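Local coordinates for protein AxyAgu115A (Amphibacillus xylanus NBRC 15112, PDB 6NPS) that acts as a family GH115 alpha-glucuronidase, probably hydrolysing glucuronic acid branches from arabinoglucuronoxylan-type hemicelluloses, at residues Pro215-Asp224 and Leu251-Tyr259; Phe193-Phe202 and Ala230-Val240. The protein carries 3 engineered substitutions. All coordinates share one frame; numbering follows the deposited sequence.

Contact 1. Residues Pro215-Asp224 and Leu251-Tyr259; sequences PAMWSARFND and LRYGEEYKY
Phe222 and Asn223 meet Tyr253 and Glu256 in the TIM barrel, where the loop after strand 212-214 meets the loop and helix start that follow the neighbouring strand 241-242. The inner half is tightly packed. Phe222 CB lies over one face of the Tyr253 ring, and Pro215 CG approaches Tyr253 CE1 to 3.4 Å, while Tyr253 OH hydrogen-bonds to Gly243 O. Asn223, its CG anti to the carbonyl carbon (chi1 -65°), lays its amide nitrogen against the Tyr253 ring edge and turns it to the buried Glu256 carboxylate. Asn223 ND2 donates to Glu256 OE2 over 2.9 Å from the syn side, in a somewhat bent bond (146° at the hydrogen). Tyr253 N reaches the same oxygen from the opposite face of the carboxylate plane, and Arg252 NH1 forms a salt bridge to Glu256 OE1 at 2.8 Å, so both oxygens are gripped and the group cannot easily rotate. With an alanine in place of Glu256, Asn223 ND2 and Tyr253 N would probably lose their shared acceptor and Arg252 its counter-charge here, leaving the Asn223 amide free to turn.

The outer half is wetter and held largely through waters. Water 4 bridges Asp224 OD2 and Glu256 OE1, whereas Asp224 OD1 pairs with Arg290. On the solvent side the Arg221 guanidinium makes direct contact, stacking flat on Tyr259 in a cation-pi arrangement, centres 3.8 Å apart and planes 16° apart. Water 2, in the guanidinium plane, accepts from Arg221 NH1 and donates to Glu256 O at 2.9 Å.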
# COMPACT_ATOMS: atom_id res chain seq x y z
N PRO A 215 27.01 -33.86 12.85
CA PRO A 215 27.20 -32.91 13.95
C PRO A 215 27.17 -31.47 13.46
O PRO A 215 27.11 -31.17 12.26
CB PRO A 215 28.58 -33.26 14.48
CG PRO A 215 29.32 -33.69 13.23
CD PRO A 215 28.30 -34.41 12.37
N ALA A 216 27.17 -30.57 14.44
CA ALA A 216 27.26 -29.15 14.11
C ALA A 216 28.58 -28.86 13.40
O ALA A 216 29.62 -29.47 13.70
CB ALA A 216 27.14 -28.31 15.38
N MET A 217 28.52 -27.97 12.41
CA MET A 217 29.62 -27.76 11.50
C MET A 217 29.80 -26.32 11.06
O MET A 217 30.72 -26.06 10.28
CB MET A 217 29.45 -28.63 10.24
CG MET A 217 28.06 -28.49 9.65
SD MET A 217 27.82 -27.38 8.23
CE MET A 217 27.83 -28.60 6.92
N TRP A 218 28.98 -25.37 11.53
CA TRP A 218 29.13 -24.01 11.02
C TRP A 218 30.34 -23.30 11.61
O TRP A 218 31.18 -22.78 10.87
CB TRP A 218 27.86 -23.19 11.23
CG TRP A 218 26.94 -23.34 10.07
CD1 TRP A 218 27.09 -24.21 9.02
CD2 TRP A 218 25.73 -22.62 9.81
NE1 TRP A 218 26.05 -24.09 8.14
CE2 TRP A 218 25.20 -23.11 8.59
CE3 TRP A 218 25.04 -21.60 10.49
CZ2 TRP A 218 24.01 -22.62 8.04
CZ3 TRP A 218 23.86 -21.12 9.94
CH2 TRP A 218 23.36 -21.63 8.73
N SER A 219 30.43 -23.22 12.94
CA SER A 219 31.59 -22.65 13.62
C SER A 219 32.14 -23.66 14.64
O SER A 219 32.46 -23.32 15.79
CB SER A 219 31.26 -21.33 14.30
OG SER A 219 30.76 -21.56 15.61
N ALA A 220 32.19 -24.91 14.22
CA ALA A 220 32.59 -26.01 15.07
C ALA A 220 33.32 -27.02 14.20
O ALA A 220 33.07 -27.11 12.99
CB ALA A 220 31.37 -26.68 15.73
N ARG A 221 34.20 -27.79 14.83
CA ARG A 221 34.90 -28.88 14.16
C ARG A 221 34.76 -30.09 15.08
O ARG A 221 35.46 -30.17 16.10
CB ARG A 221 36.38 -28.55 13.92
CG ARG A 221 36.58 -27.51 12.84
CD ARG A 221 38.04 -27.09 12.77
NE ARG A 221 38.48 -26.39 13.98
CZ ARG A 221 39.74 -26.30 14.40
NH1 ARG A 221 40.72 -26.85 13.69
NH2 ARG A 221 40.04 -25.65 15.51
N PHE A 222 33.87 -30.99 14.69
CA PHE A 222 33.53 -32.11 15.55
C PHE A 222 34.77 -32.94 15.86
O PHE A 222 34.95 -33.38 17.00
CB PHE A 222 32.46 -32.94 14.87
CG PHE A 222 31.98 -34.13 15.68
CD1 PHE A 222 31.03 -33.99 16.68
CD2 PHE A 222 32.52 -35.40 15.43
CE1 PHE A 222 30.57 -35.14 17.38
CE2 PHE A 222 32.11 -36.52 16.15
CZ PHE A 222 31.11 -36.39 17.11
N ASN A 223 35.67 -33.10 14.87
CA ASN A 223 36.88 -33.93 15.08
C ASN A 223 37.94 -33.28 15.95
O ASN A 223 38.90 -33.96 16.32
CB ASN A 223 37.53 -34.30 13.75
CG ASN A 223 36.64 -35.19 12.91
OD1 ASN A 223 35.90 -36.03 13.44
ND2 ASN A 223 36.67 -34.99 11.58
N ASP A 224 37.78 -31.99 16.29
CA ASP A 224 38.81 -31.22 16.97
C ASP A 224 38.36 -30.55 18.26
O ASP A 224 39.22 -30.03 18.98
CB ASP A 224 39.35 -30.12 16.03
CG ASP A 224 39.91 -30.68 14.72
OD1 ASP A 224 41.07 -31.17 14.72
OD2 ASP A 224 39.20 -30.62 13.69
N LEU A 251 35.64 -37.55 5.60
CA LEU A 251 35.74 -37.41 7.06
C LEU A 251 36.34 -36.07 7.49
O LEU A 251 36.94 -35.95 8.57
CB LEU A 251 36.51 -38.59 7.68
CG LEU A 251 35.95 -39.97 7.30
CD1 LEU A 251 36.84 -41.09 7.90
CD2 LEU A 251 34.45 -40.14 7.74
N ARG A 252 36.16 -35.06 6.65
CA ARG A 252 36.62 -33.70 6.89
C ARG A 252 35.40 -32.80 7.06
O ARG A 252 34.69 -32.56 6.08
CB ARG A 252 37.45 -33.22 5.71
CG ARG A 252 38.81 -33.93 5.64
CD ARG A 252 39.67 -33.55 6.82
NE ARG A 252 41.08 -33.68 6.48
CZ ARG A 252 42.10 -33.44 7.31
NH1 ARG A 252 41.88 -33.03 8.56
NH2 ARG A 252 43.35 -33.60 6.88
N TYR A 253 35.19 -32.25 8.26
CA TYR A 253 34.05 -31.33 8.39
C TYR A 253 34.39 -29.97 7.80
O TYR A 253 35.56 -29.63 7.61
CB TYR A 253 33.62 -31.20 9.85
CG TYR A 253 33.01 -32.52 10.30
CD1 TYR A 253 31.69 -32.83 9.98
CD2 TYR A 253 33.79 -33.47 10.98
CE1 TYR A 253 31.14 -34.06 10.34
CE2 TYR A 253 33.24 -34.68 11.35
CZ TYR A 253 31.90 -34.96 11.03
OH TYR A 253 31.35 -36.17 11.39
N GLY A 254 33.34 -29.16 7.58
CA GLY A 254 33.43 -28.02 6.68
C GLY A 254 34.41 -26.95 7.11
O GLY A 254 34.91 -26.20 6.26
N GLU A 255 34.71 -26.84 8.40
CA GLU A 255 35.63 -25.79 8.84
C GLU A 255 37.09 -26.24 8.90
O GLU A 255 37.99 -25.40 9.10
CB GLU A 255 35.20 -25.26 10.22
CG GLU A 255 33.87 -24.50 10.21
CD GLU A 255 34.00 -23.09 9.66
OE1 GLU A 255 33.86 -22.89 8.42
OE2 GLU A 255 34.24 -22.18 10.47
N GLU A 256 37.37 -27.55 8.74
CA GLU A 256 38.75 -28.03 8.89
C GLU A 256 39.68 -27.35 7.90
O GLU A 256 40.77 -26.90 8.27
CB GLU A 256 38.82 -29.55 8.73
CG GLU A 256 38.08 -30.28 9.88
CD GLU A 256 38.38 -31.79 9.98
OE1 GLU A 256 39.57 -32.19 9.92
OE2 GLU A 256 37.40 -32.57 10.15
N TYR A 257 39.27 -27.26 6.62
CA TYR A 257 40.20 -26.78 5.59
C TYR A 257 40.62 -25.34 5.84
O TYR A 257 41.76 -24.96 5.54
CB TYR A 257 39.58 -26.93 4.19
CG TYR A 257 40.59 -26.67 3.06
CD1 TYR A 257 40.38 -25.67 2.13
CD2 TYR A 257 41.73 -27.46 2.91
CE1 TYR A 257 41.27 -25.43 1.10
CE2 TYR A 257 42.65 -27.22 1.88
CZ TYR A 257 42.42 -26.20 0.98
OH TYR A 257 43.31 -25.95 -0.05
N LYS A 258 39.73 -24.55 6.43
CA LYS A 258 40.04 -23.16 6.70
C LYS A 258 41.30 -23.00 7.56
O LYS A 258 42.04 -22.03 7.39
CB LYS A 258 38.85 -22.48 7.37
CG LYS A 258 38.94 -20.98 7.37
CD LYS A 258 37.90 -20.31 8.26
CE LYS A 258 37.52 -21.17 9.46
NZ LYS A 258 36.63 -20.42 10.40
N TYR A 259 41.55 -23.92 8.49
CA TYR A 259 42.69 -23.81 9.40
C TYR A 259 43.94 -24.51 8.88
O TYR A 259 45.04 -24.24 9.38
CB TYR A 259 42.36 -24.43 10.77
CG TYR A 259 41.22 -23.77 11.53
CD1 TYR A 259 41.46 -22.80 12.50
CD2 TYR A 259 39.90 -24.12 11.27
CE1 TYR A 259 40.42 -22.21 13.20
CE2 TYR A 259 38.85 -23.52 11.96
CZ TYR A 259 39.12 -22.57 12.92
OH TYR A 259 38.08 -21.97 13.61
O HOH W 1 33.03 -27.89 10.54
O HOH W 2 41.25 -27.92 10.97
O HOH W 3 36.52 -31.56 12.63
O HOH W 4 41.20 -30.46 11.70

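Contact 2. Residues Phe193-Phe202 and Ala230-Val240; sequences FNAEMYDHVF and ANVELADEYGV
In the helical layer of the TIM barrel, Phe202 of helix 195-207 is a knob in a hole formed by Asn231, Leu234, Ala235 and Tyr238 of helix 230-238. The axes of 195-202 and 230-238 run roughly parallel, crossing at -28° and 9.3 Å apart at their closest. With its CG anti to the carbonyl carbon (chi1 -60°), the Phe202 ring enters the hole with Ala235 CA over one face and Leu234 CG at the edge; its CZ touches Ala235 CB at 3.6 Å. Val240 closes over Phe202 CB just beyond the Schellman motif in which Gly239 ends the helix.

At one end Tyr238 OH donates to the syn lone pair of Asp199 OD2 at 2.6 Å; OD2 sits at the edge of the Tyr238 ring, in its plane, the carboxylate turned 27° from it, and Asp199 OD1 pairs with Lys38. At the other, Asn231 ND2 donates to Phe193 O over 3.0 Å, beside the turn where N-cap Asn194 accepts from Met197 N through OD1, while its ND2 hydrogen-bonds to Phe190 O. Phe202 and Val240 rest on Leu213 of strand 212-214, which lies between the two helices in the alternating beta/alpha succession of the TIM barrel.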
# COMPACT_ATOMS: atom_id res chain seq x y z
N PHE A 193 31.12 -26.88 21.80
CA PHE A 193 30.63 -28.08 21.11
C PHE A 193 31.55 -29.28 21.43
O PHE A 193 32.15 -29.90 20.55
CB PHE A 193 30.55 -27.84 19.61
CG PHE A 193 29.64 -26.69 19.22
CD1 PHE A 193 30.13 -25.39 19.13
CD2 PHE A 193 28.31 -26.92 18.90
CE1 PHE A 193 29.31 -24.34 18.74
CE2 PHE A 193 27.48 -25.88 18.52
CZ PHE A 193 27.98 -24.59 18.44
N ASN A 194 31.64 -29.59 22.73
CA ASN A 194 32.60 -30.54 23.26
C ASN A 194 31.90 -31.83 23.67
O ASN A 194 30.69 -31.99 23.52
CB ASN A 194 33.36 -29.93 24.44
CG ASN A 194 32.42 -29.41 25.52
OD1 ASN A 194 31.35 -30.00 25.75
ND2 ASN A 194 32.80 -28.30 26.18
N ALA A 195 32.69 -32.75 24.22
CA ALA A 195 32.16 -34.08 24.55
C ALA A 195 31.11 -34.01 25.64
O ALA A 195 30.23 -34.88 25.70
CB ALA A 195 33.31 -34.98 25.01
N GLU A 196 31.21 -33.03 26.54
CA GLU A 196 30.22 -32.89 27.60
C GLU A 196 28.85 -32.58 27.02
O GLU A 196 27.83 -33.17 27.41
CB GLU A 196 30.65 -31.79 28.57
CG GLU A 196 31.75 -32.20 29.58
CD GLU A 196 32.91 -32.98 28.95
OE1 GLU A 196 33.60 -32.45 28.05
OE2 GLU A 196 33.14 -34.14 29.36
N MET A 197 28.82 -31.66 26.06
CA MET A 197 27.57 -31.36 25.37
C MET A 197 27.11 -32.55 24.53
O MET A 197 25.95 -32.96 24.61
CB MET A 197 27.76 -30.10 24.53
CG MET A 197 26.48 -29.62 23.86
SD MET A 197 26.35 -30.39 22.24
CE MET A 197 27.28 -29.21 21.25
N TYR A 198 28.03 -33.17 23.77
CA TYR A 198 27.61 -34.19 22.81
C TYR A 198 27.11 -35.45 23.50
O TYR A 198 26.36 -36.21 22.88
CB TYR A 198 28.74 -34.57 21.83
CG TYR A 198 28.64 -33.69 20.57
CD1 TYR A 198 27.58 -33.86 19.68
CD2 TYR A 198 29.57 -32.71 20.31
CE1 TYR A 198 27.43 -33.05 18.57
CE2 TYR A 198 29.47 -31.90 19.18
CZ TYR A 198 28.38 -32.08 18.32
OH TYR A 198 28.25 -31.30 17.20
N ASP A 199 27.52 -35.69 24.74
CA ASP A 199 26.99 -36.83 25.48
C ASP A 199 25.46 -36.76 25.57
O ASP A 199 24.78 -37.77 25.38
CB ASP A 199 27.65 -36.90 26.86
CG ASP A 199 27.35 -38.20 27.58
OD1 ASP A 199 26.74 -38.14 28.67
OD2 ASP A 199 27.71 -39.27 27.06
N HIS A 200 24.90 -35.56 25.77
CA HIS A 200 23.43 -35.42 25.78
C HIS A 200 22.80 -35.64 24.40
O HIS A 200 21.68 -36.18 24.29
CB HIS A 200 23.06 -34.03 26.29
CG HIS A 200 23.58 -33.75 27.67
ND1 HIS A 200 22.89 -34.11 28.81
CD2 HIS A 200 24.71 -33.13 28.09
CE1 HIS A 200 23.58 -33.73 29.88
NE2 HIS A 200 24.69 -33.14 29.47
N VAL A 201 23.46 -35.16 23.35
CA VAL A 201 23.01 -35.40 21.98
C VAL A 201 23.02 -36.90 21.68
O VAL A 201 22.07 -37.45 21.12
CB VAL A 201 23.90 -34.64 20.98
CG1 VAL A 201 23.59 -35.02 19.54
CG2 VAL A 201 23.74 -33.16 21.19
N PHE A 202 24.13 -37.58 22.02
CA PHE A 202 24.21 -39.01 21.76
C PHE A 202 23.11 -39.76 22.51
O PHE A 202 22.52 -40.70 21.98
CB PHE A 202 25.58 -39.57 22.14
CG PHE A 202 26.76 -38.95 21.38
CD1 PHE A 202 26.61 -38.42 20.10
CD2 PHE A 202 28.00 -38.90 21.98
CE1 PHE A 202 27.70 -37.85 19.44
CE2 PHE A 202 29.12 -38.33 21.32
CZ PHE A 202 28.96 -37.82 20.04
N ALA A 230 37.98 -36.08 21.48
CA ALA A 230 37.04 -36.66 22.46
C ALA A 230 35.60 -36.80 21.94
O ALA A 230 34.88 -37.70 22.39
CB ALA A 230 37.07 -35.85 23.76
N ASN A 231 35.13 -35.95 21.01
CA ASN A 231 33.77 -36.15 20.50
C ASN A 231 33.69 -37.44 19.67
O ASN A 231 32.75 -38.25 19.80
CB ASN A 231 33.30 -34.97 19.62
CG ASN A 231 33.14 -33.67 20.37
OD1 ASN A 231 32.85 -33.65 21.56
ND2 ASN A 231 33.33 -32.55 19.65
N VAL A 232 34.65 -37.60 18.76
CA VAL A 232 34.74 -38.77 17.91
C VAL A 232 34.89 -40.03 18.76
O VAL A 232 34.24 -41.06 18.51
CB VAL A 232 35.95 -38.60 16.97
CG1 VAL A 232 36.16 -39.84 16.15
CG2 VAL A 232 35.72 -37.42 16.09
N GLU A 233 35.76 -39.97 19.77
CA GLU A 233 35.99 -41.16 20.58
C GLU A 233 34.71 -41.55 21.32
O GLU A 233 34.36 -42.73 21.36
CB GLU A 233 37.15 -40.94 21.55
CG GLU A 233 38.49 -40.74 20.88
CD GLU A 233 39.56 -40.13 21.81
OE1 GLU A 233 40.76 -40.19 21.47
OE2 GLU A 233 39.21 -39.56 22.87
N LEU A 234 33.97 -40.55 21.84
CA LEU A 234 32.75 -40.83 22.59
C LEU A 234 31.67 -41.41 21.68
O LEU A 234 30.98 -42.37 22.05
CB LEU A 234 32.25 -39.55 23.28
CG LEU A 234 31.06 -39.68 24.26
CD1 LEU A 234 31.42 -40.68 25.38
CD2 LEU A 234 30.61 -38.35 24.85
N ALA A 235 31.48 -40.83 20.49
CA ALA A 235 30.50 -41.38 19.56
C ALA A 235 30.80 -42.86 19.28
O ALA A 235 29.90 -43.72 19.32
CB ALA A 235 30.48 -40.58 18.24
N ASP A 236 32.05 -43.15 18.97
CA ASP A 236 32.47 -44.50 18.63
C ASP A 236 32.26 -45.46 19.81
O ASP A 236 31.88 -46.61 19.61
CB ASP A 236 33.92 -44.47 18.22
CG ASP A 236 34.48 -45.85 17.96
OD1 ASP A 236 34.19 -46.40 16.86
OD2 ASP A 236 35.20 -46.36 18.84
N GLU A 237 32.51 -44.99 21.03
CA GLU A 237 32.23 -45.80 22.22
C GLU A 237 30.74 -46.18 22.31
O GLU A 237 30.38 -47.33 22.58
CB GLU A 237 32.68 -45.04 23.46
CG GLU A 237 32.65 -45.84 24.72
CD GLU A 237 33.24 -45.11 25.91
OE1 GLU A 237 33.29 -43.86 25.89
OE2 GLU A 237 33.66 -45.80 26.86
N TYR A 238 29.86 -45.21 22.10
CA TYR A 238 28.44 -45.48 22.16
C TYR A 238 27.91 -46.20 20.92
O TYR A 238 26.77 -46.66 20.93
CB TYR A 238 27.66 -44.19 22.31
CG TYR A 238 27.61 -43.58 23.71
CD1 TYR A 238 27.18 -44.33 24.81
CD2 TYR A 238 27.95 -42.25 23.90
CE1 TYR A 238 27.11 -43.75 26.07
CE2 TYR A 238 27.89 -41.68 25.14
CZ TYR A 238 27.47 -42.42 26.23
OH TYR A 238 27.41 -41.82 27.47
N GLY A 239 28.69 -46.27 19.84
CA GLY A 239 28.15 -46.80 18.59
C GLY A 239 27.22 -45.84 17.87
O GLY A 239 26.40 -46.28 17.07
N VAL A 240 27.34 -44.53 18.12
CA VAL A 240 26.73 -43.52 17.26
C VAL A 240 27.59 -43.42 16.01
O VAL A 240 28.76 -43.04 16.08
CB VAL A 240 26.61 -42.18 17.98
CG1 VAL A 240 26.14 -41.06 17.00
CG2 VAL A 240 25.67 -42.31 19.18

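The segments alternate along the chain, 193-202, 215-224, 230-240 and 251-259, so the two contacts interleave. Their centres lie about 15 Å apart around neighbouring strands 212-214 and 241-242 of the eight-stranded parallel barrel. Contact 2 joins helices of the surrounding layer, whereas contact 1 joins the loop after strand 212-214 to the loop and first helical turn after strand 241-242, at the C-terminal end of the strands, where TIM-barrel active sites generally lie; a glycerol near Ser219, probably from the crystallisation liquor, may mark a pocket there. The contacts touch directly: Tyr198 OH probably hydrogen-bonds Ala216 N, and Asn231 ND2 probably does so with Phe222 O, connecting helix packing and loop conformation.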